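Side-chain contacts in putative acetyl transferase (Pyrococcus furiosus, PDB 1VKC), which probably transfers an acyl group, most likely acetyl from acetyl-CoA, to an acceptor not yet identified, as a member of the GNAT family: residues Leu26-Ser31 against Glu46-Leu51; Ala66-Glu69 against Leu73-His76; Ile97-Trp102 against Leu106-Ala111. One frame throughout, in Å; residues are numbered along the deposited sequence.

Interaction 1. Residues Leu26-Ser31 against Glu46-Leu51; sequences LDREIS and ERHEEL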
loop_
_atom_site.group_PDB
_atom_site.type_symbol
_atom_site.label_atom_id
_atom_site.label_comp_id
_atom_site.label_asym_id
_atom_site.label_seq_id
_atom_site.Cartn_x
_atom_site.Cartn_y
_atom_site.Cartn_z
ATOM N N LEU A 26 5.003 6.994 -1.973
ATOM C CA LEU A 26 3.591 7.236 -1.756
ATOM C C LEU A 26 2.759 6.820 -2.987
ATOM O O LEU A 26 1.706 6.179 -2.862
ATOM C CB LEU A 26 3.373 8.707 -1.403
ATOM C CG LEU A 26 1.959 9.224 -1.181
ATOM C CD1 LEU A 26 1.230 8.445 -0.120
ATOM C CD2 LEU A 26 2.036 10.704 -0.828
ATOM N N ASP A 27 3.247 7.163 -4.167
ATOM C CA ASP A 27 2.606 6.731 -5.394
ATOM C C ASP A 27 2.598 5.201 -5.536
ATOM O O ASP A 27 1.632 4.640 -6.006
ATOM C CB ASP A 27 3.288 7.349 -6.590
ATOM C CG ASP A 27 2.685 6.886 -7.897
ATOM O OD1 ASP A 27 1.496 7.187 -8.168
ATOM O OD2 ASP A 27 3.332 6.193 -8.694
ATOM N N ARG A 28 3.679 4.551 -5.144
ATOM C CA ARG A 28 3.729 3.082 -5.129
ATOM C C ARG A 28 2.628 2.512 -4.237
ATOM O O ARG A 28 1.927 1.583 -4.618
ATOM C CB ARG A 28 5.082 2.610 -4.629
ATOM C CG ARG A 28 5.182 1.102 -4.419
ATOM C CD ARG A 28 6.593 0.625 -4.297
ATOM N NE ARG A 28 7.365 1.083 -5.451
ATOM C CZ ARG A 28 8.686 1.204 -5.494
ATOM N NH1 ARG A 28 9.448 0.882 -4.437
ATOM N NH2 ARG A 28 9.257 1.663 -6.607
ATOM N N GLU A 29 2.486 3.083 -3.049
ATOM C CA GLU A 29 1.475 2.631 -2.087
ATOM C C GLU A 29 0.061 2.880 -2.613
ATOM O O GLU A 29 -0.784 1.972 -2.615
ATOM C CB GLU A 29 1.695 3.325 -0.720
ATOM C CG GLU A 29 0.703 2.923 0.389
ATOM C CD GLU A 29 0.895 1.494 0.900
ATOM O OE1 GLU A 29 -0.116 0.817 1.189
ATOM O OE2 GLU A 29 2.046 1.052 1.032
ATOM N N ILE A 30 -0.195 4.103 -3.057
ATOM C CA ILE A 30 -1.506 4.480 -3.561
ATOM C C ILE A 30 -1.909 3.657 -4.811
ATOM O O ILE A 30 -3.003 3.063 -4.851
ATOM C CB ILE A 30 -1.555 5.999 -3.869
ATOM C CG1 ILE A 30 -1.544 6.804 -2.556
ATOM C CG2 ILE A 30 -2.814 6.368 -4.677
ATOM C CD1 ILE A 30 -1.500 8.293 -2.746
ATOM N N SER A 31 -1.015 3.613 -5.803
ATOM C CA SER A 31 -1.332 3.024 -7.122
ATOM C C SER A 31 -1.687 1.553 -7.047
ATOM O O SER A 31 -2.416 1.038 -7.902
ATOM C CB SER A 31 -0.167 3.209 -8.085
ATOM O OG SER A 31 0.019 4.565 -8.375
ATOM N N GLU A 46 8.715 -3.830 -8.541
ATOM C CA GLU A 46 9.822 -3.730 -9.526
ATOM C C GLU A 46 9.384 -2.974 -10.782
ATOM O O GLU A 46 10.132 -2.144 -11.307
ATOM C CB GLU A 46 10.331 -5.125 -9.921
ATOM C CG GLU A 46 11.086 -5.837 -8.799
ATOM C CD GLU A 46 11.426 -7.288 -9.116
ATOM O OE1 GLU A 46 11.231 -7.727 -10.282
ATOM O OE2 GLU A 46 11.889 -7.994 -8.185
ATOM N N ARG A 47 8.178 -3.284 -11.249
ATOM C CA ARG A 47 7.577 -2.619 -12.428
ATOM C C ARG A 47 7.234 -1.158 -12.147
ATOM O O ARG A 47 7.437 -0.283 -13.008
ATOM C CB ARG A 47 6.322 -3.354 -12.841
ATOM C CG ARG A 47 6.584 -4.745 -13.402
ATOM C CD ARG A 47 5.330 -5.505 -13.716
ATOM N NE ARG A 47 5.622 -6.907 -13.981
ATOM C CZ ARG A 47 4.728 -7.873 -14.145
ATOM N NH1 ARG A 47 5.149 -9.116 -14.352
ATOM N NH2 ARG A 47 3.426 -7.627 -14.099
ATOM N N HIS A 48 6.693 -0.892 -10.962
ATOM C CA HIS A 48 6.481 0.491 -10.532
ATOM C C HIS A 48 7.789 1.292 -10.527
ATOM O O HIS A 48 7.811 2.436 -10.977
ATOM C CB HIS A 48 5.784 0.601 -9.151
ATOM C CG HIS A 48 5.588 2.030 -8.708
ATOM N ND1 HIS A 48 6.607 2.796 -8.178
ATOM C CD2 HIS A 48 4.514 2.849 -8.792
ATOM C CE1 HIS A 48 6.159 4.013 -7.923
ATOM N NE2 HIS A 48 4.893 4.072 -8.289
ATOM N N GLU A 49 8.881 0.702 -10.030
ATOM C CA GLU A 49 10.167 1.394 -10.023
ATOM C C GLU A 49 10.651 1.640 -11.462
ATOM O O GLU A 49 11.044 2.748 -11.799
ATOM C CB GLU A 49 11.223 0.594 -9.245
ATOM C CG GLU A 49 12.592 1.260 -9.153
ATOM C CD GLU A 49 12.570 2.569 -8.387
ATOM O OE1 GLU A 49 13.196 3.545 -8.853
ATOM O OE2 GLU A 49 11.940 2.627 -7.312
ATOM N N GLU A 50 10.615 0.593 -12.292
ATOM C CA GLU A 50 11.005 0.682 -13.696
ATOM C C GLU A 50 10.255 1.816 -14.428
ATOM O O GLU A 50 10.872 2.709 -15.027
ATOM C CB GLU A 50 10.718 -0.639 -14.400
ATOM N N LEU A 51 8.932 1.774 -14.360
ATOM C CA LEU A 51 8.102 2.766 -15.034
ATOM C C LEU A 51 8.370 4.178 -14.520
ATOM O O LEU A 51 8.480 5.108 -15.302
ATOM C CB LEU A 51 6.631 2.416 -14.874
ATOM C CG LEU A 51 5.639 3.278 -15.652
ATOM C CD1 LEU A 51 6.013 3.301 -17.133
ATOM C CD2 LEU A 51 4.264 2.744 -15.473
#
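The imidazole of His48 lays one face on the start of the Arg28 side chain: Arg28 CB sits 3.8 Å from the ring centroid, a CH-pi contact only 13° off the normal, while Arg28 CA lies over the rim of that face. Asp27 takes the edge of the ring, where His48 NE2 donates to Asp27 OD2 at 2.7 Å, close to the ring plane; the carboxylate is met on its anti side, but by a donor tilted well out of its own plane. Farther round, the guanidinium stands almost perpendicular to the imidazole, and Arg28 NH2 gives a longer bond of 3.3 Å to His48 ND1. Arg28 NH2 also donates to Glu49 OE2 at 2.9 Å, a salt bridge, with both acceptors near the guanidinium plane. A bend at chi3 (-54°) curls the arginine round the ring from CB to NH2. These are the two helices that, as in other GNAT proteins, follow the first strand, and their short segments run 129° apart with axes 10.6 Å from each other. Arginine is long enough to wrap the ring and still reach Glu49, and histidine can donate from NE2 while accepting at ND1. Asp27 OD1, the oxygen not used by His48, lies close to the carboxylates of Glu98 and Asp96. The hydroxyl of Ser31 and its backbone N reach Asp27 O from opposite faces of that carbonyl.

Interaction 2. Residues Ala66-Glu69 against Leu73-His76; sequences ALNE and LLGH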
loop_
_atom_site.group_PDB
_atom_site.type_symbol
_atom_site.label_atom_id
_atom_site.label_comp_id
_atom_site.label_asym_id
_atom_site.label_seq_id
_atom_site.Cartn_x
_atom_site.Cartn_y
_atom_site.Cartn_z
ATOM N N ALA A 66 2.909 19.569 -1.235
ATOM C CA ALA A 66 2.232 20.224 -0.128
ATOM C C ALA A 66 2.864 19.665 1.140
ATOM O O ALA A 66 2.917 18.445 1.321
ATOM C CB ALA A 66 0.751 19.918 -0.149
ATOM N N LEU A 67 3.363 20.553 1.999
ATOM C CA LEU A 67 4.092 20.146 3.216
ATOM C C LEU A 67 3.407 20.730 4.429
ATOM O O LEU A 67 3.098 21.912 4.436
ATOM C CB LEU A 67 5.529 20.656 3.164
ATOM C CG LEU A 67 6.428 20.158 2.034
ATOM C CD1 LEU A 67 7.804 20.774 2.160
ATOM C CD2 LEU A 67 6.519 18.638 2.019
ATOM N N ASN A 68 3.160 19.911 5.455
ATOM C CA ASN A 68 2.612 20.440 6.713
ATOM C C ASN A 68 3.701 21.126 7.542
ATOM O O ASN A 68 4.854 21.223 7.102
ATOM C CB ASN A 68 1.869 19.357 7.510
ATOM C CG ASN A 68 2.793 18.317 8.125
ATOM O OD1 ASN A 68 4.020 18.384 8.008
ATOM N ND2 ASN A 68 2.193 17.331 8.779
ATOM N N GLU A 69 3.331 21.607 8.730
ATOM C CA GLU A 69 4.244 22.394 9.588
ATOM C C GLU A 69 5.502 21.618 10.009
ATOM O O GLU A 69 6.546 22.213 10.254
ATOM C CB GLU A 69 3.496 22.917 10.829
ATOM N N LEU A 73 5.068 15.301 3.960
ATOM C CA LEU A 73 4.423 15.293 2.651
ATOM C C LEU A 73 2.922 15.040 2.784
ATOM O O LEU A 73 2.500 13.935 3.182
ATOM C CB LEU A 73 5.058 14.214 1.764
ATOM C CG LEU A 73 4.515 14.066 0.341
ATOM C CD1 LEU A 73 4.818 15.308 -0.483
ATOM C CD2 LEU A 73 5.079 12.805 -0.334
ATOM N N LEU A 74 2.131 16.045 2.403
ATOM C CA LEU A 74 0.668 15.942 2.332
ATOM C C LEU A 74 0.162 15.547 0.949
ATOM O O LEU A 74 -0.924 14.993 0.828
ATOM C CB LEU A 74 0.016 17.262 2.733
ATOM C CG LEU A 74 0.376 17.794 4.121
ATOM C CD1 LEU A 74 -0.371 19.095 4.348
ATOM C CD2 LEU A 74 0.051 16.773 5.191
ATOM N N GLY A 75 0.934 15.842 -0.091
ATOM C CA GLY A 75 0.509 15.533 -1.445
ATOM C C GLY A 75 1.443 16.124 -2.462
ATOM O O GLY A 75 2.321 16.902 -2.118
ATOM N N HIS A 76 1.248 15.772 -3.725
ATOM C CA HIS A 76 2.122 16.285 -4.775
ATOM C C HIS A 76 1.400 16.338 -6.102
ATOM O O HIS A 76 0.343 15.702 -6.284
ATOM C CB HIS A 76 3.369 15.391 -4.895
ATOM C CG HIS A 76 3.071 14.042 -5.469
ATOM N ND1 HIS A 76 3.141 13.777 -6.818
ATOM C CD2 HIS A 76 2.653 12.898 -4.882
ATOM C CE1 HIS A 76 2.791 12.524 -7.035
ATOM N NE2 HIS A 76 2.472 11.974 -5.881
#
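The carbonyl oxygen of Ala66 accepts from Leu74 N at 2.7 Å, and the neighbouring rung runs from Ala66 N to Gly75 O at 2.9 Å. Two residues, Leu74 and Gly75, thus stand opposite the single Ala66: a classic beta bulge in the hairpin of strands 60-68 and 73-83, which shifts the pairing by one, so that Leu67 faces Leu73 as a non-hydrogen-bonded pair. Leu74, the first bulge residue, has a nearly helical backbone (psi -25°), and Leu74 CB lies 4.0 Å from Ala66 CB. A small residue suits position 66, where helix 108-122 also packs close. Gly75, fully extended, adds no side chain beside the alanine. The leucine pair points to the other side of the sheet, where Leu67 CD2 comes 4.0 Å from Leu73 CA. At the turn, Asn68 has CG between its backbone N and carbonyl carbon (chi1 71°), a rotamer that keeps the amide near the backbone of the turn, where OD1 accepts from Glu72 N. Asn68 CB meanwhile rests across the fork of Leu74, 3.9 Å from both Leu74 CD1 and Leu74 CD2.

Interaction 3. Residues Ile97-Trp102 against Leu106-Ala111; sequences IEVVKW and LGIGSA
This is apolar packing of a strand end on the first turn of the helix that follows it, in the beta-alpha-beta unit made by strand 90-99, helix 108-122 and strand 128-130. No hydrogen bond crosses it; one branched side chain does most of the work. Val99 points at the helix and sets CG2 against the backbone of Gly109, 3.6 Å from its N and 3.7 Å from its CA. The valine's first torsion (chi1 175°) leaves CG2 beside the backbone N, and from there the methyl also meets Ile108 CG2 at 4.1 Å. Two residues earlier on the same face, Ile97 extends CG1 anti to its backbone N, which carries CD1 to 3.4 Å from Gly109 O, and farther up the helix the isoleucine packs on Leu112 and Leu113. Both residues thus meet the backbone of Gly109, and valine and isoleucine suit an extended strand. Ile108 also packs on Tyr11 and Leu74, which links the helix start to the sheet. Gly107 holds the N-cap position with a positive phi of 69°, a conformation glycine adopts easily, and Ala111 N donates to Gly107 O at 2.9 Å as the helix begins. Beyond the strand, Val100 CG2 lies over the centre of the Trp102 ring, and Lys101 reaches Tyr32 of the second subunit. Arg104, Gly107 and Gly109 fit the spacing of the Arg/Gln-x-x-Gly-x-Gly/Ala signature, which probably accounts for the glycines, so the arrangement is that of the GNAT loop and helix start which in relatives bind the pyrophosphate of acetyl-CoA, probably here too.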
loop_
_atom_site.group_PDB
_atom_site.type_symbol
_atom_site.label_atom_id
_atom_site.label_comp_id
_atom_site.label_asym_id
_atom_site.label_seq_id
_atom_site.Cartn_x
_atom_site.Cartn_y
_atom_site.Cartn_z
ATOM N N ILE A 97 -1.541 13.508 -9.485
ATOM C CA ILE A 97 -1.846 14.399 -8.382
ATOM C C ILE A 97 -2.447 13.528 -7.266
ATOM O O ILE A 97 -3.411 12.803 -7.488
ATOM C CB ILE A 97 -2.758 15.547 -8.839
ATOM C CG1 ILE A 97 -3.089 16.482 -7.679
ATOM C CG2 ILE A 97 -4.031 15.027 -9.480
ATOM C CD1 ILE A 97 -3.312 17.899 -8.138
ATOM N N GLU A 98 -1.815 13.561 -6.098
ATOM C CA GLU A 98 -2.125 12.657 -4.996
ATOM C C GLU A 98 -2.095 13.451 -3.693
ATOM O O GLU A 98 -1.219 14.293 -3.490
ATOM C CB GLU A 98 -1.119 11.473 -4.966
ATOM C CG GLU A 98 -1.390 10.420 -6.043
ATOM C CD GLU A 98 -0.250 9.413 -6.298
ATOM O OE1 GLU A 98 -0.457 8.488 -7.129
ATOM O OE2 GLU A 98 0.843 9.508 -5.697
ATOM N N VAL A 99 -3.094 13.231 -2.842
ATOM C CA VAL A 99 -3.124 13.828 -1.501
ATOM C C VAL A 99 -3.295 12.674 -0.498
ATOM O O VAL A 99 -4.054 11.753 -0.750
ATOM C CB VAL A 99 -4.258 14.862 -1.377
ATOM C CG1 VAL A 99 -4.373 15.407 0.052
ATOM C CG2 VAL A 99 -4.054 16.005 -2.382
ATOM N N VAL A 100 -2.560 12.712 0.611
ATOM C CA VAL A 100 -2.632 11.625 1.602
ATOM C C VAL A 100 -4.015 11.584 2.225
ATOM O O VAL A 100 -4.658 12.602 2.373
ATOM C CB VAL A 100 -1.547 11.723 2.693
ATOM C CG1 VAL A 100 -0.203 11.590 2.080
ATOM C CG2 VAL A 100 -1.674 13.031 3.512
ATOM N N LYS A 101 -4.467 10.380 2.567
ATOM C CA LYS A 101 -5.864 10.147 2.947
ATOM C C LYS A 101 -6.353 11.043 4.083
ATOM O O LYS A 101 -7.463 11.544 4.046
ATOM C CB LYS A 101 -6.091 8.669 3.277
ATOM C CG LYS A 101 -5.144 8.079 4.330
ATOM C CD LYS A 101 -5.425 6.591 4.545
ATOM C CE LYS A 101 -4.271 5.895 5.229
ATOM N NZ LYS A 101 -4.585 4.455 5.485
ATOM N N TRP A 102 -5.512 11.280 5.076
ATOM C CA TRP A 102 -5.930 12.101 6.226
ATOM C C TRP A 102 -5.850 13.615 5.979
ATOM O O TRP A 102 -6.299 14.397 6.818
ATOM C CB TRP A 102 -5.156 11.722 7.492
ATOM C CG TRP A 102 -3.721 11.549 7.282
ATOM C CD1 TRP A 102 -3.086 10.403 6.935
ATOM C CD2 TRP A 102 -2.712 12.548 7.411
ATOM N NE1 TRP A 102 -1.738 10.624 6.833
ATOM C CE2 TRP A 102 -1.479 11.936 7.125
ATOM C CE3 TRP A 102 -2.722 13.910 7.737
ATOM C CZ2 TRP A 102 -0.267 12.633 7.157
ATOM C CZ3 TRP A 102 -1.514 14.601 7.771
ATOM C CH2 TRP A 102 -0.307 13.961 7.484
ATOM N N LEU A 106 -9.149 19.549 2.498
ATOM C CA LEU A 106 -8.584 20.859 2.855
ATOM C C LEU A 106 -8.239 21.704 1.608
ATOM O O LEU A 106 -7.545 22.728 1.707
ATOM C CB LEU A 106 -7.340 20.673 3.725
ATOM C CG LEU A 106 -7.585 20.396 5.219
ATOM C CD1 LEU A 106 -8.073 18.971 5.466
ATOM C CD2 LEU A 106 -6.315 20.669 5.997
ATOM N N GLY A 107 -8.720 21.272 0.442
ATOM C CA GLY A 107 -8.431 21.943 -0.830
ATOM C C GLY A 107 -6.996 21.836 -1.307
ATOM O O GLY A 107 -6.562 22.638 -2.130
ATOM N N ILE A 108 -6.245 20.864 -0.783
ATOM C CA ILE A 108 -4.813 20.736 -1.108
ATOM C C ILE A 108 -4.638 20.293 -2.555
ATOM O O ILE A 108 -3.802 20.842 -3.272
ATOM C CB ILE A 108 -4.117 19.757 -0.179
ATOM C CG1 ILE A 108 -4.060 20.306 1.244
ATOM C CG2 ILE A 108 -2.667 19.485 -0.647
ATOM C CD1 ILE A 108 -3.680 19.246 2.250
ATOM N N GLY A 109 -5.434 19.306 -2.975
ATOM C CA GLY A 109 -5.446 18.833 -4.370
ATOM C C GLY A 109 -5.790 19.963 -5.326
ATOM O O GLY A 109 -5.126 20.171 -6.371
ATOM N N SER A 110 -6.789 20.729 -4.946
ATOM C CA SER A 110 -7.205 21.883 -5.725
ATOM C C SER A 110 -6.073 22.898 -5.854
ATOM O O SER A 110 -5.804 23.382 -6.948
ATOM C CB SER A 110 -8.468 22.501 -5.115
ATOM O OG SER A 110 -9.092 23.325 -6.046
ATOM N N ALA A 111 -5.371 23.162 -4.743
ATOM C CA ALA A 111 -4.268 24.111 -4.715
ATOM C C ALA A 111 -3.049 23.641 -5.523
ATOM O O ALA A 111 -2.388 24.452 -6.189
ATOM C CB ALA A 111 -3.863 24.385 -3.286
#

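From the N terminus the three contacts come in series, none enclosing or crossing another. Interaction 1 closes a loop between residues 26-31 and 46-51, joining helices 20-31 and 41-57; interaction 2 closes the tight turn between strands 60-68 and 73-83; interaction 3 closes the short loop that leads from strand 90-99 into helix 108-122. The sheet joins the last two: strands 73-83 and 90-99 are neighbours, with probable hydrogen bonds from Val100 N to Leu74 O and from His76 N to Glu98 O. On one side of it Ile108 CG2 packs on Ala66 CB. On the other, Leu26 CD2 meets both Leu73 CD2 and Val100 CG1, bringing helix 20-31 onto strand 73-83 and the end of strand 90-99.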